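Local coordinates for protein 3-oxo-tetronate kinase (Salmonella typhimurium, PDB 3DQQ) that probably catalyses the ATP-dependent phosphorylation of 3-oxo-tetronate to 3-oxo-tetronate 4-phosphate, at residues N203-H206 / L207-G211; T332-H336 / A337-L341; G362-S365 / G366-Q370. One frame throughout, in Å; residues are numbered along the deposited sequence.

Interaction 1: N203-H206 / L207-G211; sequences NERH and LEIQG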
loop_
_atom_site.group_PDB
_atom_site.type_symbol
_atom_site.label_atom_id
_atom_site.label_comp_id
_atom_site.label_asym_id
_atom_site.label_seq_id
_atom_site.Cartn_x
_atom_site.Cartn_y
_atom_site.Cartn_z
ATOM N N ASN A 203 -12.997 -17.034 -24.937
ATOM C CA ASN A 203 -14.370 -16.967 -24.468
ATOM C C ASN A 203 -14.747 -18.289 -23.850
ATOM O O ASN A 203 -14.082 -19.303 -24.058
ATOM C CB ASN A 203 -15.313 -16.658 -25.629
ATOM C CG ASN A 203 -15.198 -17.649 -26.732
ATOM O OD1 ASN A 203 -15.271 -18.849 -26.519
ATOM N ND2 ASN A 203 -15.032 -17.175 -27.924
ATOM N N GLU A 204 -15.859 -18.295 -23.141
ATOM C CA GLU A 204 -16.239 -19.483 -22.424
ATOM C C GLU A 204 -16.551 -20.693 -23.325
ATOM O O GLU A 204 -16.318 -21.817 -22.933
ATOM C CB GLU A 204 -17.295 -19.152 -21.352
ATOM C CG GLU A 204 -18.797 -19.293 -21.652
ATOM C CD GLU A 204 -19.633 -19.082 -20.336
ATOM O OE1 GLU A 204 -20.872 -19.378 -20.314
ATOM O OE2 GLU A 204 -19.004 -18.617 -19.322
ATOM N N ARG A 205 -16.965 -20.475 -24.557
ATOM C CA ARG A 205 -17.177 -21.612 -25.440
ATOM C C ARG A 205 -15.891 -22.411 -25.677
ATOM O O ARG A 205 -15.904 -23.631 -25.822
ATOM C CB ARG A 205 -17.725 -21.123 -26.764
ATOM C CG ARG A 205 -18.062 -22.199 -27.745
ATOM C CD ARG A 205 -18.562 -21.553 -29.100
ATOM N NE ARG A 205 -17.774 -20.345 -29.504
ATOM C CZ ARG A 205 -16.642 -20.349 -30.240
ATOM N NH1 ARG A 205 -16.118 -21.493 -30.724
ATOM N NH2 ARG A 205 -16.020 -19.187 -30.478
ATOM N N HIS A 206 -14.775 -21.715 -25.758
ATOM C CA HIS A 206 -13.512 -22.368 -25.963
ATOM C C HIS A 206 -13.174 -23.271 -24.794
ATOM O O HIS A 206 -12.689 -24.399 -24.979
ATOM C CB HIS A 206 -12.431 -21.323 -26.086
ATOM C CG HIS A 206 -12.408 -20.638 -27.414
ATOM N ND1 HIS A 206 -11.895 -19.374 -27.586
ATOM C CD2 HIS A 206 -12.805 -21.055 -28.637
ATOM C CE1 HIS A 206 -11.972 -19.048 -28.860
ATOM N NE2 HIS A 206 -12.525 -20.050 -29.519
ATOM N N LEU A 207 -13.443 -22.773 -23.591
ATOM C CA LEU A 207 -13.255 -23.568 -22.398
ATOM C C LEU A 207 -14.175 -24.769 -22.344
ATOM O O LEU A 207 -13.753 -25.853 -21.909
ATOM C CB LEU A 207 -13.424 -22.723 -21.162
ATOM C CG LEU A 207 -12.298 -21.678 -21.023
ATOM C CD1 LEU A 207 -12.591 -20.749 -19.856
ATOM C CD2 LEU A 207 -10.958 -22.368 -20.885
ATOM N N GLU A 208 -15.406 -24.622 -22.814
ATOM C CA GLU A 208 -16.323 -25.741 -22.854
ATOM C C GLU A 208 -15.812 -26.802 -23.807
ATOM O O GLU A 208 -15.906 -27.989 -23.522
ATOM C CB GLU A 208 -17.705 -25.304 -23.268
ATOM C CG GLU A 208 -18.434 -24.412 -22.251
ATOM C CD GLU A 208 -19.854 -23.977 -22.725
ATOM O OE1 GLU A 208 -20.769 -23.853 -21.875
ATOM O OE2 GLU A 208 -20.068 -23.778 -23.958
ATOM N N ILE A 209 -15.253 -26.384 -24.935
ATOM C CA ILE A 209 -14.695 -27.341 -25.892
ATOM C C ILE A 209 -13.496 -28.072 -25.270
ATOM O O ILE A 209 -13.317 -29.267 -25.453
ATOM C CB ILE A 209 -14.291 -26.633 -27.197
ATOM C CG1 ILE A 209 -15.545 -26.099 -27.890
ATOM C CG2 ILE A 209 -13.541 -27.576 -28.130
ATOM C CD1 ILE A 209 -15.312 -24.935 -28.882
ATOM N N GLN A 210 -12.670 -27.350 -24.523
ATOM C CA GLN A 210 -11.492 -27.973 -23.937
ATOM C C GLN A 210 -11.956 -29.027 -22.947
ATOM O O GLN A 210 -11.456 -30.151 -22.956
ATOM C CB GLN A 210 -10.618 -26.957 -23.225
ATOM C CG GLN A 210 -9.860 -25.954 -24.075
ATOM C CD GLN A 210 -9.168 -24.906 -23.178
ATOM O OE1 GLN A 210 -8.907 -25.195 -22.013
ATOM N NE2 GLN A 210 -8.859 -23.712 -23.712
ATOM N N GLY A 211 -12.934 -28.636 -22.116
ATOM C CA GLY A 211 -13.548 -29.510 -21.137
ATOM C C GLY A 211 -14.030 -30.759 -21.797
ATOM O O GLY A 211 -13.831 -31.849 -21.307
#
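The guanidinium of Arg205 is approached obliquely by the end of Ile209, whose CD1 stands 4.0 Å from Arg205 NH1. The two side chains run side by side, one helical turn apart, and point the same way; CG of Arg205 is likewise in touch with CD1, and the Arg205 chain bends only at chi3 (41°), near its polar end. A second flat group, the imidazole of His206, has Asn203 OD1 over one face, 3.4 Å above the ring plane and displaced toward the rim. His206 ND1 is hydrogen-bonded to Leu202 N and NE2 to Asp176 OD1, which is consistent with a proton on NE2. Asp176 OD1 also forms a salt bridge with Arg205 NH1, so one carboxylate oxygen on helix 172-177 ties down two consecutive side chains.

Asn203 OD1 has a further task: it accepts the backbone N of His206 at 3.0 Å, with an angle of 149° at the hydrogen. A chi1 of 57° swings the amide over the start of the helix to make this bond. Beyond the cap, Glu208 N, Ile209 N and Gln210 N bond to the carbonyls of Glu204, Arg205 and His206 respectively. Two acids lie on the same flank, with Glu204 OE1 4.7 Å from Glu208 OE1. Both form salt bridges with Arg232 NH1 of helix 224-235, which probably offsets the repulsion between them. The arrangement is a classical asparagine N-cap, here starting helix 204-214 of the sugar-binding N-terminal domain, away from the annotated ATP sites.

Interaction 2: T332-H336 / A337-L341; sequences TEASH and AVEAL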
loop_
_atom_site.group_PDB
_atom_site.type_symbol
_atom_site.label_atom_id
_atom_site.label_comp_id
_atom_site.label_asym_id
_atom_site.label_seq_id
_atom_site.Cartn_x
_atom_site.Cartn_y
_atom_site.Cartn_z
ATOM N N THR A 332 -1.457 0.660 6.043
ATOM C CA THR A 332 -0.429 -0.299 6.506
ATOM C C THR A 332 -1.271 -1.541 6.891
ATOM O O THR A 332 -2.340 -1.376 7.498
ATOM C CB THR A 332 0.409 0.253 7.715
ATOM O OG1 THR A 332 -0.334 0.100 8.931
ATOM C CG2 THR A 332 0.806 1.760 7.512
ATOM N N GLU A 333 -0.867 -2.758 6.518
ATOM C CA GLU A 333 -1.753 -3.951 6.786
ATOM C C GLU A 333 -1.821 -4.334 8.288
ATOM O O GLU A 333 -0.873 -4.032 9.037
ATOM C CB GLU A 333 -1.383 -5.161 5.906
ATOM C CG GLU A 333 0.112 -5.240 5.503
ATOM C CD GLU A 333 0.427 -6.430 4.588
ATOM O OE1 GLU A 333 -0.065 -7.561 4.868
ATOM O OE2 GLU A 333 1.171 -6.227 3.586
ATOM N N ALA A 334 -2.924 -4.977 8.707
ATOM C CA ALA A 334 -3.199 -5.149 10.150
ATOM C C ALA A 334 -2.041 -5.812 10.890
ATOM O O ALA A 334 -1.529 -6.830 10.479
ATOM C CB ALA A 334 -4.483 -5.907 10.387
ATOM N N SER A 335 -1.626 -5.213 11.990
ATOM C CA SER A 335 -0.442 -5.669 12.704
ATOM C C SER A 335 -0.604 -7.038 13.337
ATOM O O SER A 335 -1.729 -7.535 13.553
ATOM C CB SER A 335 -0.106 -4.699 13.811
ATOM O OG SER A 335 -1.117 -4.752 14.762
ATOM N N HIS A 336 0.540 -7.633 13.653
ATOM C CA HIS A 336 0.550 -8.897 14.343
ATOM C C HIS A 336 -0.316 -8.836 15.611
ATOM O O HIS A 336 -1.033 -9.783 15.890
ATOM C CB HIS A 336 1.981 -9.375 14.659
ATOM C CG HIS A 336 2.005 -10.606 15.521
ATOM N ND1 HIS A 336 2.103 -10.555 16.910
ATOM C CD2 HIS A 336 1.825 -11.920 15.204
ATOM C CE1 HIS A 336 2.017 -11.785 17.403
ATOM N NE2 HIS A 336 1.851 -12.631 16.389
ATOM N N ALA A 337 -0.287 -7.732 16.353
ATOM C CA ALA A 337 -1.024 -7.655 17.617
ATOM C C ALA A 337 -2.542 -7.671 17.403
ATOM O O ALA A 337 -3.276 -8.318 18.129
ATOM C CB ALA A 337 -0.616 -6.434 18.413
ATOM N N VAL A 338 -2.999 -6.944 16.400
ATOM C CA VAL A 338 -4.382 -7.017 15.993
ATOM C C VAL A 338 -4.738 -8.436 15.491
ATOM O O VAL A 338 -5.750 -8.987 15.908
ATOM C CB VAL A 338 -4.708 -5.948 14.929
ATOM C CG1 VAL A 338 -6.068 -6.198 14.311
ATOM C CG2 VAL A 338 -4.673 -4.587 15.562
ATOM N N GLU A 339 -3.929 -9.058 14.641
ATOM C CA GLU A 339 -4.251 -10.442 14.267
ATOM C C GLU A 339 -4.288 -11.369 15.488
ATOM O O GLU A 339 -5.164 -12.171 15.612
ATOM C CB GLU A 339 -3.295 -10.996 13.199
ATOM C CG GLU A 339 -3.332 -10.248 11.823
ATOM C CD GLU A 339 -4.774 -9.971 11.278
ATOM O OE1 GLU A 339 -5.448 -10.892 10.785
ATOM O OE2 GLU A 339 -5.257 -8.820 11.322
ATOM N N ALA A 340 -3.371 -11.232 16.419
ATOM C CA ALA A 340 -3.422 -12.018 17.627
ATOM C C ALA A 340 -4.743 -11.796 18.354
ATOM O O ALA A 340 -5.294 -12.734 18.944
ATOM C CB ALA A 340 -2.242 -11.683 18.532
ATOM N N LEU A 341 -5.258 -10.567 18.337
ATOM C CA LEU A 341 -6.525 -10.293 19.018
ATOM C C LEU A 341 -7.650 -11.047 18.318
ATOM O O LEU A 341 -8.415 -11.761 18.990
ATOM C CB LEU A 341 -6.872 -8.810 19.080
ATOM C CG LEU A 341 -8.287 -8.529 19.600
ATOM C CD1 LEU A 341 -8.319 -8.392 21.127
ATOM C CD2 LEU A 341 -8.860 -7.333 18.915
#
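Ala340 N donates to His336 O at 2.8 Å; this is the shortest hydrogen bond joining 332-336 to 337-341. One residue earlier the same i to i+4 pattern links Glu339 N to Ser335 O at 2.9 Å, and this bond is nearly straight (173°). Ser335 contributes its hydroxyl as well. With chi1 at 67°, OG sits between the backbone N and the carbonyl carbon and is turned back over the start of the helix, where it accepts Val338 N in a weak bond of 3.3 Å. Val338 CG2 rests against the same oxygen. Ser335 is thus the N-cap of helix 336-351, at the point where the loop after helix 321-325 becomes helical within the nucleotide-binding C-terminal domain.

Ala334, just before the cap, directs its methyl toward the first turn: CB lies 4.2 Å from Val338 CG1, an apolar contact, and also adjoins the carboxylate of Glu339 through OE2. The Glu339 chain folds at chi2 (-46°), which carries the carboxylate back along the helix toward Ala334. Its other oxygen, OE1, is hydrogen-bonded to Thr364 of helix 362-371, so this buried acid has its polar partner on the adjacent helix. On the exposed flank the imidazole of His336 lies obliquely beside Ala340, with CE1 4.4 Å from CB of that alanine.

Interaction 3: G362-S365 / G366-Q370; sequences GETS and GVVTQ
Helix 362-371 begins with the glycine-containing ATP-binding segment of the nucleotide-binding domain: Gly362, Glu363 and Thr364, together with the preceding Gly361, are assigned to the ATP site by similarity. Four successive i to i+4 bonds build its first turns. Gly366 N reaches Gly362 O at 3.0 Å, Val367 N reaches Glu363 O at 2.9 Å, and Val368 N and Thr369 N follow on the carbonyls of Thr364 and Ser365.

The side chains of the second turn lie back over these carbonyls. Val367 straddles two of them, its CG1 3.2 Å from Glu363 O and its CG2 3.5 Å from Thr364 O. Val368 has CG1 anti to the backbone N (chi1 162°), which leaves CG2 facing the preceding turn, 4.5 Å from CG2 of Thr364. Ser365 is buried and sends its hydroxyl to the carbonyl of Gly361, a link between the helix and the residue just ahead of it in the binding segment.

Different flanks of the helix meet different elements. Thr364 and Val367 pack on Phe342 of helix 336-351, and Val367 also touches Glu339. Ser365 rests on Val359 of strand 356-360, the strand leading into this helix, and joins Thr369 in contact with Leu401 of strand 398-402.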
loop_
_atom_site.group_PDB
_atom_site.type_symbol
_atom_site.label_atom_id
_atom_site.label_comp_id
_atom_site.label_asym_id
_atom_site.label_seq_id
_atom_site.Cartn_x
_atom_site.Cartn_y
_atom_site.Cartn_z
ATOM N N GLY A 362 -7.167 -11.411 3.931
ATOM C CA GLY A 362 -6.535 -12.724 3.775
ATOM C C GLY A 362 -5.809 -13.222 5.033
ATOM O O GLY A 362 -5.949 -14.398 5.403
ATOM N N GLU A 363 -5.024 -12.362 5.693
ATOM C CA GLU A 363 -4.390 -12.802 6.926
ATOM C C GLU A 363 -5.472 -13.083 7.971
ATOM O O GLU A 363 -5.453 -14.121 8.616
ATOM C CB GLU A 363 -3.365 -11.801 7.455
ATOM C CG GLU A 363 -1.969 -11.888 6.754
ATOM C CD GLU A 363 -1.293 -13.315 6.786
ATOM O OE1 GLU A 363 -0.812 -13.807 5.693
ATOM O OE2 GLU A 363 -1.253 -13.926 7.908
ATOM N N THR A 364 -6.430 -12.177 8.093
ATOM C CA THR A 364 -7.449 -12.309 9.086
ATOM C C THR A 364 -8.263 -13.580 8.876
ATOM O O THR A 364 -8.553 -14.304 9.866
ATOM C CB THR A 364 -8.347 -11.071 9.114
ATOM O OG1 THR A 364 -7.507 -9.917 9.096
ATOM C CG2 THR A 364 -9.231 -11.045 10.378
ATOM N N SER A 365 -8.587 -13.876 7.611
ATOM C CA SER A 365 -9.272 -15.134 7.281
ATOM C C SER A 365 -8.453 -16.320 7.727
ATOM O O SER A 365 -8.962 -17.268 8.307
ATOM C CB SER A 365 -9.571 -15.241 5.786
ATOM O OG SER A 365 -10.393 -14.145 5.339
ATOM N N GLY A 366 -7.162 -16.253 7.486
ATOM C CA GLY A 366 -6.276 -17.278 7.956
ATOM C C GLY A 366 -6.318 -17.476 9.445
ATOM O O GLY A 366 -6.467 -18.608 9.914
ATOM N N VAL A 367 -6.207 -16.385 10.205
ATOM C CA VAL A 367 -6.107 -16.534 11.634
ATOM C C VAL A 367 -7.435 -16.979 12.230
ATOM O O VAL A 367 -7.433 -17.726 13.212
ATOM C CB VAL A 367 -5.548 -15.277 12.403
ATOM C CG1 VAL A 367 -4.497 -14.526 11.617
ATOM C CG2 VAL A 367 -6.657 -14.383 12.861
ATOM N N VAL A 368 -8.546 -16.541 11.646
ATOM C CA VAL A 368 -9.863 -16.928 12.149
ATOM C C VAL A 368 -10.114 -18.411 11.923
ATOM O O VAL A 368 -10.643 -19.108 12.792
ATOM C CB VAL A 368 -11.006 -16.126 11.496
ATOM C CG1 VAL A 368 -12.330 -16.824 11.694
ATOM C CG2 VAL A 368 -11.072 -14.737 12.083
ATOM N N THR A 369 -9.730 -18.882 10.751
ATOM C CA THR A 369 -9.886 -20.261 10.409
ATOM C C THR A 369 -9.016 -21.112 11.281
ATOM O O THR A 369 -9.447 -22.122 11.781
ATOM C CB THR A 369 -9.532 -20.481 8.944
ATOM O OG1 THR A 369 -10.697 -20.215 8.174
ATOM C CG2 THR A 369 -9.167 -21.912 8.675
ATOM N N GLN A 370 -7.772 -20.715 11.457
ATOM C CA GLN A 370 -6.891 -21.517 12.265
ATOM C C GLN A 370 -7.344 -21.486 13.708
ATOM O O GLN A 370 -7.243 -22.474 14.384
ATOM C CB GLN A 370 -5.443 -21.080 12.148
ATOM C CG GLN A 370 -4.485 -21.930 13.049
ATOM C CD GLN A 370 -2.953 -21.438 13.050
ATOM O OE1 GLN A 370 -2.509 -20.573 12.211
ATOM N NE2 GLN A 370 -2.149 -22.006 14.019
#

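Interactions 2 and 3 belong together: their centres are about 11 Å apart, and their helices touch where Glu339 OE1 meets Thr364 OG1 at 2.8 Å, a probable hydrogen bond. Thr364 is an ATP-site residue by similarity, so Glu339 of interaction 2 would be a second-shell neighbour of the probable ATP site to which interaction 3 contributes. The side chain of Thr364 is about 6 Å from that of Ser259, also assigned to that site. The side chain of Ala334 is about 7 Å from that of Ser259. Interaction 1 lies in the sugar-binding domain, on the opposite side of the chain's centre, with nearest atoms about 31 Å from interaction 2 and 26 Å from interaction 3.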